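Local coordinates for protein putative glucoamylase (Bacteroides caccae ATCC 43185, PDB 4QT9) that probably hydrolyses glycosidic bonds in glucans as a putative glucoamylase built on an alpha/alpha toroid, at residues F108-W116 with N131-L141; G308-L316 with T351-L362. All coordinates share one frame; numbering follows the deposited sequence.

Interaction 1. Residues F108-W116 with N131-L141; sequences FHGAYPHWW and NGGDLVETAFL
With H114 CG anti to the backbone N (chi1 -166°) and E137 bent at chi2 (-85°), the imidazole and the carboxylate of E137 meet at the N-terminal end of helix 135-152, in a protein of alpha/alpha-toroid fold. E137 CG sits over the ring face, and E137 OE1 lies 3.2 Å from H114 CD2, also over that face; the polar partner of OE1 is the backbone N of G68. An acetate ion, probably from the crystallisation liquor, lies beside E137 and may mark a pocket.

D134 is the N-cap: its OD1 accepts from E137 N in a nearly straight bond (170°), met from above the carboxylate plane. Its OD2 reaches H114 ND1 through a water. The backbone of Y112 is held twice, its N donating to T138 OG1 at 2.8 Å and its O accepting from D134 N at 3.2 Å. T138 OG1 in turn donates to D134 O, which T138 N meets from the opposite face of the carbonyl plane.

Further along the helix, L141 CD2 packs against Y112 CD2 and comes to the edge of the W116 indole. At the other end, where F108 opens the type I' turn 108-111, G132 CA stands 3.6 Å from the centroid of the F108 ring, almost exactly on its normal.

Interaction 2. Residues G308-L316 with T351-L362; sequences GFGPDCWGL and TPEYSLQVMRHL
V358 CG2 presses on one face of the W314 indole, a CH-pi contact 3.5 Å from the centroid of the five-membered ring, while Y354 CB meets the indole at its edge, 3.7 Å from W314 CZ2. The ring gets there because W314 CG stands between its own backbone N and carbonyl carbon (chi1 56°). One turn of helix further on, D312 CB lies over a face of the H361 imidazole, and D312 O receives a CA-H...O contact from V358 CA.

The direct hydrogen bond across the contact runs from Q357 NE2 to D312 OD1, 3.0 Å long. D312 OD1 lies close to the amide plane of Q357, yet the amide comes to it from above the carboxylate plane. A water donates to P311 O and Q357 OE1 and accepts from W314 NE1.

Within the glucoamylase-family region of this alpha/alpha-toroid protein, the loop between helix 284-301 and strand 318-321 packs on helix 352-364 through its type I turn 310-313; T292, C299 and A344 also touch W314. D312 OD1, if ionised, can only accept, so the NH2 end of Q357 probably faces it and OE1 the water, consistent with both ends being bonded.

Going from the N terminus, interaction 1 comes first: after helix 88-104 the chain runs through 108-116 into strand 115-117, turns back by strand 123-124, and closes a short loop of 14 residues when 131-141 starts helix 135-152. Interaction 2 opens much later, after helix 284-301, and closes a longer excursion of 34 residues, including strands 318-321 and 324-327 and helix 341-345, on helix 352-364. The two loops are in series, neither nesting nor crossing. The centres of the two contacts lie about 34 Å apart, on opposite sides of the chain's centre: interaction 1 joins the loop before strand 115-117 to the first turns of helix 135-152, and interaction 2 lays the loop after helix 284-301 along helix 352-364.

Interaction 1. Residues F108-W116 with N131-L141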
loop_
_atom_site.group_PDB
_atom_site.type_symbol
_atom_site.label_atom_id
_atom_site.label_comp_id
_atom_site.label_asym_id
_atom_site.label_seq_id
_atom_site.Cartn_x
_atom_site.Cartn_y
_atom_site.Cartn_z
ATOM N N PHE A 108 13.851 2.581 14.942
ATOM C CA PHE A 108 15.257 2.413 14.582
ATOM C C PHE A 108 15.640 3.570 13.714
ATOM O O PHE A 108 15.270 3.623 12.548
ATOM C CB PHE A 108 15.441 1.030 13.891
ATOM C CG PHE A 108 14.825 -0.094 14.702
ATOM C CD1 PHE A 108 13.486 -0.439 14.541
ATOM C CD2 PHE A 108 15.538 -0.701 15.732
ATOM C CE1 PHE A 108 12.896 -1.419 15.342
ATOM C CE2 PHE A 108 14.958 -1.703 16.512
ATOM C CZ PHE A 108 13.642 -2.059 16.301
ATOM N N HIS A 109 16.284 4.569 14.341
ATOM C CA HIS A 109 16.667 5.873 13.763
ATOM C C HIS A 109 15.387 6.532 13.230
ATOM O O HIS A 109 15.338 6.990 12.096
ATOM C CB HIS A 109 17.776 5.738 12.696
ATOM C CG HIS A 109 19.128 5.516 13.288
ATOM N ND1 HIS A 109 19.921 6.572 13.689
ATOM C CD2 HIS A 109 19.779 4.361 13.546
ATOM C CE1 HIS A 109 21.028 6.031 14.166
ATOM N NE2 HIS A 109 20.987 4.705 14.110
ATOM N N GLY A 110 14.331 6.474 14.042
ATOM C CA GLY A 110 13.035 7.048 13.703
ATOM C C GLY A 110 12.162 6.215 12.782
ATOM O O GLY A 110 10.970 6.497 12.661
ATOM N N ALA A 111 12.739 5.210 12.102
ATOM C CA ALA A 111 11.992 4.361 11.185
ATOM C C ALA A 111 11.295 3.223 11.956
ATOM O O ALA A 111 11.788 2.767 12.989
ATOM C CB ALA A 111 12.909 3.789 10.101
ATOM N N TYR A 112 10.168 2.754 11.438
ATOM C CA TYR A 112 9.438 1.681 12.102
ATOM C C TYR A 112 9.792 0.317 11.500
ATOM O O TYR A 112 10.147 0.228 10.317
ATOM C CB TYR A 112 7.930 1.946 12.061
ATOM C CG TYR A 112 7.508 3.047 13.012
ATOM C CD1 TYR A 112 7.385 2.806 14.380
ATOM C CD2 TYR A 112 7.269 4.340 12.553
ATOM C CE1 TYR A 112 6.975 3.808 15.260
ATOM C CE2 TYR A 112 6.885 5.358 13.428
ATOM C CZ TYR A 112 6.734 5.082 14.781
ATOM O OH TYR A 112 6.327 6.054 15.652
ATOM N N PRO A 113 9.727 -0.778 12.313
ATOM C CA PRO A 113 10.008 -2.112 11.738
ATOM C C PRO A 113 8.841 -2.597 10.885
ATOM O O PRO A 113 7.759 -1.999 10.947
ATOM C CB PRO A 113 10.122 -2.996 12.978
ATOM C CG PRO A 113 9.182 -2.368 13.962
ATOM C CD PRO A 113 9.335 -0.888 13.743
ATOM N N HIS A 114 9.022 -3.709 10.147
ATOM C CA HIS A 114 7.918 -4.325 9.390
ATOM C C HIS A 114 6.766 -4.729 10.331
ATOM O O HIS A 114 5.606 -4.418 10.078
ATOM C CB HIS A 114 8.398 -5.574 8.643
ATOM C CG HIS A 114 7.445 -6.070 7.595
ATOM N ND1 HIS A 114 7.884 -6.373 6.337
ATOM C CD2 HIS A 114 6.111 -6.279 7.654
ATOM C CE1 HIS A 114 6.816 -6.750 5.656
ATOM N NE2 HIS A 114 5.726 -6.712 6.409
ATOM N N TRP A 115 7.110 -5.377 11.442
ATOM C CA TRP A 115 6.143 -5.880 12.426
ATOM C C TRP A 115 6.466 -5.534 13.865
ATOM O O TRP A 115 7.632 -5.482 14.238
ATOM C CB TRP A 115 6.148 -7.419 12.387
ATOM C CG TRP A 115 5.567 -8.097 11.184
ATOM C CD1 TRP A 115 4.536 -7.653 10.407
ATOM C CD2 TRP A 115 5.834 -9.444 10.769
ATOM N NE1 TRP A 115 4.187 -8.616 9.488
ATOM C CE2 TRP A 115 4.960 -9.734 9.693
ATOM C CE3 TRP A 115 6.727 -10.446 11.208
ATOM C CZ2 TRP A 115 4.963 -10.978 9.036
ATOM C CZ3 TRP A 115 6.698 -11.692 10.586
ATOM C CH2 TRP A 115 5.832 -11.945 9.509
ATOM N N TRP A 116 5.421 -5.425 14.686
ATOM C CA TRP A 116 5.454 -5.407 16.148
ATOM C C TRP A 116 4.432 -6.375 16.685
ATOM O O TRP A 116 3.446 -6.697 16.015
ATOM C CB TRP A 116 5.116 -4.047 16.804
ATOM C CG TRP A 116 5.712 -2.795 16.271
ATOM C CD1 TRP A 116 6.812 -2.147 16.753
ATOM C CD2 TRP A 116 5.085 -1.894 15.352
ATOM N NE1 TRP A 116 6.968 -0.939 16.113
ATOM C CE2 TRP A 116 5.906 -0.748 15.263
ATOM C CE3 TRP A 116 3.944 -1.976 14.531
ATOM C CZ2 TRP A 116 5.594 0.326 14.429
ATOM C CZ3 TRP A 116 3.649 -0.916 13.693
ATOM C CH2 TRP A 116 4.458 0.228 13.666
ATOM N N ASN A 131 15.442 -7.377 11.855
ATOM C CA ASN A 131 14.970 -7.143 13.232
ATOM C C ASN A 131 15.025 -5.642 13.596
ATOM O O ASN A 131 15.052 -5.280 14.759
ATOM C CB ASN A 131 15.843 -7.964 14.210
ATOM C CG ASN A 131 17.314 -7.557 14.263
ATOM O OD1 ASN A 131 17.853 -6.893 13.373
ATOM N ND2 ASN A 131 18.011 -7.988 15.286
ATOM N N GLY A 132 15.105 -4.781 12.602
ATOM C CA GLY A 132 15.228 -3.357 12.879
ATOM C C GLY A 132 14.274 -2.552 12.042
ATOM O O GLY A 132 13.118 -2.916 11.894
ATOM N N GLY A 133 14.759 -1.446 11.516
ATOM C CA GLY A 133 13.954 -0.581 10.676
ATOM C C GLY A 133 13.789 -1.136 9.278
ATOM O O GLY A 133 14.660 -1.839 8.759
ATOM N N ASP A 134 12.626 -0.862 8.705
ATOM C CA ASP A 134 12.196 -1.185 7.339
ATOM C C ASP A 134 11.691 0.134 6.770
ATOM O O ASP A 134 10.621 0.601 7.187
ATOM C CB ASP A 134 11.099 -2.286 7.381
ATOM C CG ASP A 134 10.623 -2.714 6.006
ATOM O OD1 ASP A 134 10.481 -1.825 5.109
ATOM O OD2 ASP A 134 10.402 -3.924 5.807
ATOM N N LEU A 135 12.490 0.803 5.925
ATOM C CA LEU A 135 12.142 2.149 5.447
ATOM C C LEU A 135 10.961 2.195 4.453
ATOM O O LEU A 135 10.226 3.190 4.404
ATOM C CB LEU A 135 13.367 2.853 4.851
ATOM C CG LEU A 135 13.330 4.381 4.878
ATOM C CD1 LEU A 135 13.329 4.915 6.288
ATOM C CD2 LEU A 135 14.473 4.967 4.085
ATOM N N VAL A 136 10.752 1.125 3.712
ATOM C CA VAL A 136 9.635 1.020 2.769
ATOM C C VAL A 136 8.323 0.971 3.549
ATOM O O VAL A 136 7.388 1.694 3.238
ATOM C CB VAL A 136 9.820 -0.218 1.879
ATOM C CG1 VAL A 136 8.589 -0.463 1.013
ATOM C CG2 VAL A 136 11.074 -0.068 1.030
ATOM N N GLU A 137 8.270 0.145 4.582
ATOM C CA GLU A 137 7.107 0.013 5.449
ATOM C C GLU A 137 6.849 1.317 6.219
ATOM O O GLU A 137 5.692 1.720 6.377
ATOM C CB GLU A 137 7.331 -1.160 6.398
ATOM C CG GLU A 137 7.110 -2.499 5.720
ATOM C CD GLU A 137 5.655 -2.926 5.704
ATOM O OE1 GLU A 137 5.144 -3.349 6.770
ATOM O OE2 GLU A 137 5.016 -2.801 4.634
ATOM N N THR A 138 7.922 2.011 6.621
ATOM C CA THR A 138 7.836 3.320 7.299
ATOM C C THR A 138 7.172 4.360 6.360
ATOM O O THR A 138 6.310 5.129 6.790
ATOM C CB THR A 138 9.225 3.780 7.756
ATOM O OG1 THR A 138 9.724 2.839 8.695
ATOM C CG2 THR A 138 9.206 5.171 8.390
ATOM N N ALA A 139 7.530 4.313 5.074
ATOM C CA ALA A 139 7.008 5.230 4.065
ATOM C C ALA A 139 5.493 5.039 3.871
ATOM O O ALA A 139 4.769 6.034 3.807
ATOM C CB ALA A 139 7.743 5.031 2.773
ATOM N N PHE A 140 5.018 3.781 3.801
ATOM C CA PHE A 140 3.594 3.440 3.684
ATOM C C PHE A 140 2.831 3.870 4.944
ATOM O O PHE A 140 1.733 4.381 4.833
ATOM C CB PHE A 140 3.386 1.940 3.389
ATOM C CG PHE A 140 3.951 1.522 2.039
ATOM C CD1 PHE A 140 3.836 2.352 0.931
ATOM C CD2 PHE A 140 4.611 0.312 1.890
ATOM C CE1 PHE A 140 4.389 1.991 -0.294
ATOM C CE2 PHE A 140 5.145 -0.063 0.650
ATOM C CZ PHE A 140 5.045 0.783 -0.433
ATOM N N LEU A 141 3.423 3.761 6.104
ATOM C CA LEU A 141 2.778 4.255 7.335
ATOM C C LEU A 141 2.694 5.782 7.318
ATOM O O LEU A 141 1.644 6.349 7.673
ATOM C CB LEU A 141 3.547 3.761 8.575
ATOM C CG LEU A 141 3.055 4.194 9.973
ATOM C CD1 LEU A 141 1.608 3.702 10.290
ATOM C CD2 LEU A 141 3.955 3.627 11.035
HETATM O O HOH W 1 11.760 -4.803 10.504
HETATM O O HOH W 2 10.786 -6.349 5.951
#

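Interaction 2. Residues G308-L316 with T351-L362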
loop_
_atom_site.group_PDB
_atom_site.type_symbol
_atom_site.label_atom_id
_atom_site.label_comp_id
_atom_site.label_asym_id
_atom_site.label_seq_id
_atom_site.Cartn_x
_atom_site.Cartn_y
_atom_site.Cartn_z
ATOM N N GLY A 308 -12.015 -19.821 -14.887
ATOM C CA GLY A 308 -12.524 -18.518 -14.486
ATOM C C GLY A 308 -11.841 -17.284 -15.030
ATOM O O GLY A 308 -12.473 -16.225 -15.052
ATOM N N PHE A 309 -10.557 -17.390 -15.441
ATOM C CA PHE A 309 -9.771 -16.241 -15.955
ATOM C C PHE A 309 -10.433 -15.653 -17.207
ATOM O O PHE A 309 -10.815 -16.410 -18.089
ATOM C CB PHE A 309 -8.329 -16.674 -16.274
ATOM C CG PHE A 309 -7.339 -16.762 -15.134
ATOM C CD1 PHE A 309 -7.708 -17.309 -13.906
ATOM C CD2 PHE A 309 -6.010 -16.388 -15.317
ATOM C CE1 PHE A 309 -6.781 -17.428 -12.865
ATOM C CE2 PHE A 309 -5.081 -16.522 -14.278
ATOM C CZ PHE A 309 -5.479 -17.011 -13.045
ATOM N N GLY A 310 -10.650 -14.341 -17.223
ATOM C CA GLY A 310 -11.323 -13.674 -18.336
ATOM C C GLY A 310 -11.607 -12.199 -18.099
ATOM O O GLY A 310 -11.119 -11.641 -17.122
ATOM N N PRO A 311 -12.419 -11.527 -18.961
ATOM C CA PRO A 311 -12.677 -10.077 -18.763
ATOM C C PRO A 311 -13.442 -9.745 -17.487
ATOM O O PRO A 311 -13.316 -8.632 -16.989
ATOM C CB PRO A 311 -13.488 -9.672 -20.000
ATOM C CG PRO A 311 -13.328 -10.815 -20.975
ATOM C CD PRO A 311 -13.086 -12.040 -20.176
ATOM N N ASP A 312 -14.216 -10.700 -16.947
ATOM C CA ASP A 312 -14.963 -10.504 -15.701
ATOM C C ASP A 312 -14.147 -10.960 -14.487
ATOM O O ASP A 312 -14.567 -10.730 -13.361
ATOM C CB ASP A 312 -16.299 -11.275 -15.743
ATOM C CG ASP A 312 -17.241 -10.878 -16.867
ATOM O OD1 ASP A 312 -17.750 -9.725 -16.844
ATOM O OD2 ASP A 312 -17.492 -11.726 -17.759
ATOM N N CYS A 313 -13.022 -11.654 -14.701
ATOM C CA CYS A 313 -12.239 -12.178 -13.581
ATOM C C CYS A 313 -10.749 -12.151 -13.915
ATOM O O CYS A 313 -10.239 -13.013 -14.634
ATOM C CB CYS A 313 -12.710 -13.584 -13.205
ATOM S SG CYS A 313 -11.970 -14.227 -11.684
ATOM N N TRP A 314 -10.060 -11.118 -13.414
ATOM C CA TRP A 314 -8.633 -10.934 -13.655
ATOM C C TRP A 314 -8.004 -10.210 -12.472
ATOM O O TRP A 314 -8.724 -9.630 -11.660
ATOM C CB TRP A 314 -8.367 -10.136 -14.972
ATOM C CG TRP A 314 -9.031 -8.787 -15.043
ATOM C CD1 TRP A 314 -10.259 -8.506 -15.583
ATOM C CD2 TRP A 314 -8.486 -7.533 -14.603
ATOM N NE1 TRP A 314 -10.519 -7.158 -15.495
ATOM C CE2 TRP A 314 -9.445 -6.533 -14.897
ATOM C CE3 TRP A 314 -7.271 -7.153 -14.010
ATOM C CZ2 TRP A 314 -9.233 -5.182 -14.602
ATOM C CZ3 TRP A 314 -7.067 -5.810 -13.701
ATOM C CH2 TRP A 314 -8.048 -4.843 -13.980
ATOM N N GLY A 315 -6.682 -10.209 -12.406
ATOM C CA GLY A 315 -5.986 -9.490 -11.347
ATOM C C GLY A 315 -4.964 -10.346 -10.639
ATOM O O GLY A 315 -5.310 -11.131 -9.750
ATOM N N LEU A 316 -3.690 -10.198 -11.062
ATOM C CA LEU A 316 -2.561 -10.945 -10.509
ATOM C C LEU A 316 -1.626 -10.043 -9.716
ATOM O O LEU A 316 -1.037 -9.095 -10.254
ATOM C CB LEU A 316 -1.766 -11.672 -11.604
ATOM C CG LEU A 316 -2.534 -12.667 -12.456
ATOM C CD1 LEU A 316 -1.644 -13.231 -13.544
ATOM C CD2 LEU A 316 -3.109 -13.757 -11.634
ATOM N N THR A 351 -8.652 1.979 -14.340
ATOM C CA THR A 351 -9.561 1.261 -15.252
ATOM C C THR A 351 -10.933 1.116 -14.564
ATOM O O THR A 351 -11.269 0.025 -14.090
ATOM C CB THR A 351 -8.937 -0.093 -15.652
ATOM O OG1 THR A 351 -8.669 -0.830 -14.454
ATOM C CG2 THR A 351 -7.644 0.072 -16.457
ATOM N N PRO A 352 -11.718 2.224 -14.446
ATOM C CA PRO A 352 -12.980 2.154 -13.690
ATOM C C PRO A 352 -13.961 1.065 -14.156
ATOM O O PRO A 352 -14.437 0.296 -13.322
ATOM C CB PRO A 352 -13.572 3.555 -13.859
ATOM C CG PRO A 352 -12.398 4.433 -14.099
ATOM C CD PRO A 352 -11.458 3.606 -14.910
ATOM N N GLU A 353 -14.232 0.966 -15.475
ATOM C CA GLU A 353 -15.185 -0.005 -16.025
ATOM C C GLU A 353 -14.698 -1.445 -15.863
ATOM O O GLU A 353 -15.472 -2.284 -15.403
ATOM C CB GLU A 353 -15.517 0.291 -17.496
ATOM C CG GLU A 353 -16.345 1.554 -17.720
ATOM C CD GLU A 353 -17.659 1.682 -16.964
ATOM O OE1 GLU A 353 -18.459 0.717 -16.972
ATOM O OE2 GLU A 353 -17.895 2.764 -16.376
ATOM N N TYR A 354 -13.426 -1.729 -16.194
ATOM C CA TYR A 354 -12.895 -3.084 -16.069
ATOM C C TYR A 354 -12.832 -3.513 -14.610
ATOM O O TYR A 354 -13.148 -4.656 -14.300
ATOM C CB TYR A 354 -11.517 -3.217 -16.715
ATOM C CG TYR A 354 -11.471 -2.947 -18.208
ATOM C CD1 TYR A 354 -12.554 -3.248 -19.027
ATOM C CD2 TYR A 354 -10.327 -2.434 -18.805
ATOM C CE1 TYR A 354 -12.505 -3.022 -20.402
ATOM C CE2 TYR A 354 -10.257 -2.220 -20.175
ATOM C CZ TYR A 354 -11.346 -2.512 -20.971
ATOM O OH TYR A 354 -11.240 -2.301 -22.320
ATOM N N SER A 355 -12.466 -2.591 -13.707
ATOM C CA SER A 355 -12.394 -2.927 -12.290
ATOM C C SER A 355 -13.767 -3.149 -11.701
ATOM O O SER A 355 -13.911 -4.033 -10.862
ATOM C CB SER A 355 -11.665 -1.842 -11.510
ATOM O OG SER A 355 -10.321 -1.748 -11.949
ATOM N N LEU A 356 -14.777 -2.357 -12.124
ATOM C CA LEU A 356 -16.140 -2.521 -11.614
ATOM C C LEU A 356 -16.744 -3.828 -12.139
ATOM O O LEU A 356 -17.582 -4.428 -11.466
ATOM C CB LEU A 356 -17.007 -1.312 -11.974
ATOM C CG LEU A 356 -16.904 -0.128 -11.015
ATOM C CD1 LEU A 356 -17.470 1.126 -11.621
ATOM C CD2 LEU A 356 -17.613 -0.418 -9.708
ATOM N N GLN A 357 -16.271 -4.295 -13.315
ATOM C CA GLN A 357 -16.680 -5.546 -13.949
ATOM C C GLN A 357 -16.278 -6.720 -13.070
ATOM O O GLN A 357 -17.075 -7.621 -12.822
ATOM C CB GLN A 357 -16.008 -5.669 -15.325
ATOM C CG GLN A 357 -16.920 -6.176 -16.396
ATOM C CD GLN A 357 -16.189 -6.375 -17.697
ATOM O OE1 GLN A 357 -15.419 -5.511 -18.149
ATOM N NE2 GLN A 357 -16.432 -7.524 -18.332
ATOM N N VAL A 358 -15.038 -6.681 -12.568
ATOM C CA VAL A 358 -14.517 -7.733 -11.705
ATOM C C VAL A 358 -15.197 -7.634 -10.340
ATOM O O VAL A 358 -15.598 -8.673 -9.791
ATOM C CB VAL A 358 -12.974 -7.644 -11.624
ATOM C CG1 VAL A 358 -12.399 -8.626 -10.607
ATOM C CG2 VAL A 358 -12.376 -7.900 -13.001
HETATM N N MSE A 359 -15.399 -6.395 -9.828
HETATM C CA MSE A 359 -16.052 -6.185 -8.533
HETATM C C MSE A 359 -17.468 -6.775 -8.526
HETATM O O MSE A 359 -17.833 -7.461 -7.579
HETATM C CB MSE A 359 -16.101 -4.704 -8.167
HETATM C CG MSE A 359 -16.482 -4.476 -6.702
HETATM SE SE MSE A 359 -16.773 -2.587 -6.311
HETATM C CE MSE A 359 -15.127 -1.857 -6.880
ATOM N N ARG A 360 -18.245 -6.501 -9.583
ATOM C CA ARG A 360 -19.618 -6.989 -9.785
ATOM C C ARG A 360 -19.640 -8.537 -9.859
ATOM O O ARG A 360 -20.493 -9.174 -9.200
ATOM C CB ARG A 360 -20.196 -6.336 -11.069
ATOM C CG ARG A 360 -21.453 -6.953 -11.692
ATOM C CD ARG A 360 -22.741 -6.360 -11.165
ATOM N NE ARG A 360 -22.789 -4.901 -11.288
ATOM C CZ ARG A 360 -23.423 -4.107 -10.433
ATOM N NH1 ARG A 360 -24.067 -4.620 -9.390
ATOM N NH2 ARG A 360 -23.417 -2.793 -10.611
ATOM N N HIS A 361 -18.676 -9.126 -10.623
ATOM C CA HIS A 361 -18.535 -10.583 -10.807
ATOM C C HIS A 361 -18.122 -11.271 -9.498
ATOM O O HIS A 361 -18.723 -12.287 -9.145
ATOM C CB HIS A 361 -17.516 -10.891 -11.918
ATOM C CG HIS A 361 -17.279 -12.348 -12.164
ATOM N ND1 HIS A 361 -18.152 -13.103 -12.922
ATOM C CD2 HIS A 361 -16.250 -13.134 -11.769
ATOM C CE1 HIS A 361 -17.648 -14.327 -12.938
ATOM N NE2 HIS A 361 -16.502 -14.392 -12.263
ATOM N N LEU A 362 -17.101 -10.715 -8.775
ATOM C CA LEU A 362 -16.629 -11.287 -7.512
ATOM C C LEU A 362 -17.740 -11.248 -6.458
ATOM O O LEU A 362 -17.986 -12.265 -5.802
ATOM C CB LEU A 362 -15.356 -10.594 -7.001
ATOM C CG LEU A 362 -14.107 -10.716 -7.865
ATOM C CD1 LEU A 362 -12.972 -9.907 -7.279
ATOM C CD2 LEU A 362 -13.731 -12.162 -8.095
HETATM O O HOH W 3 -12.667 -6.277 -17.613
#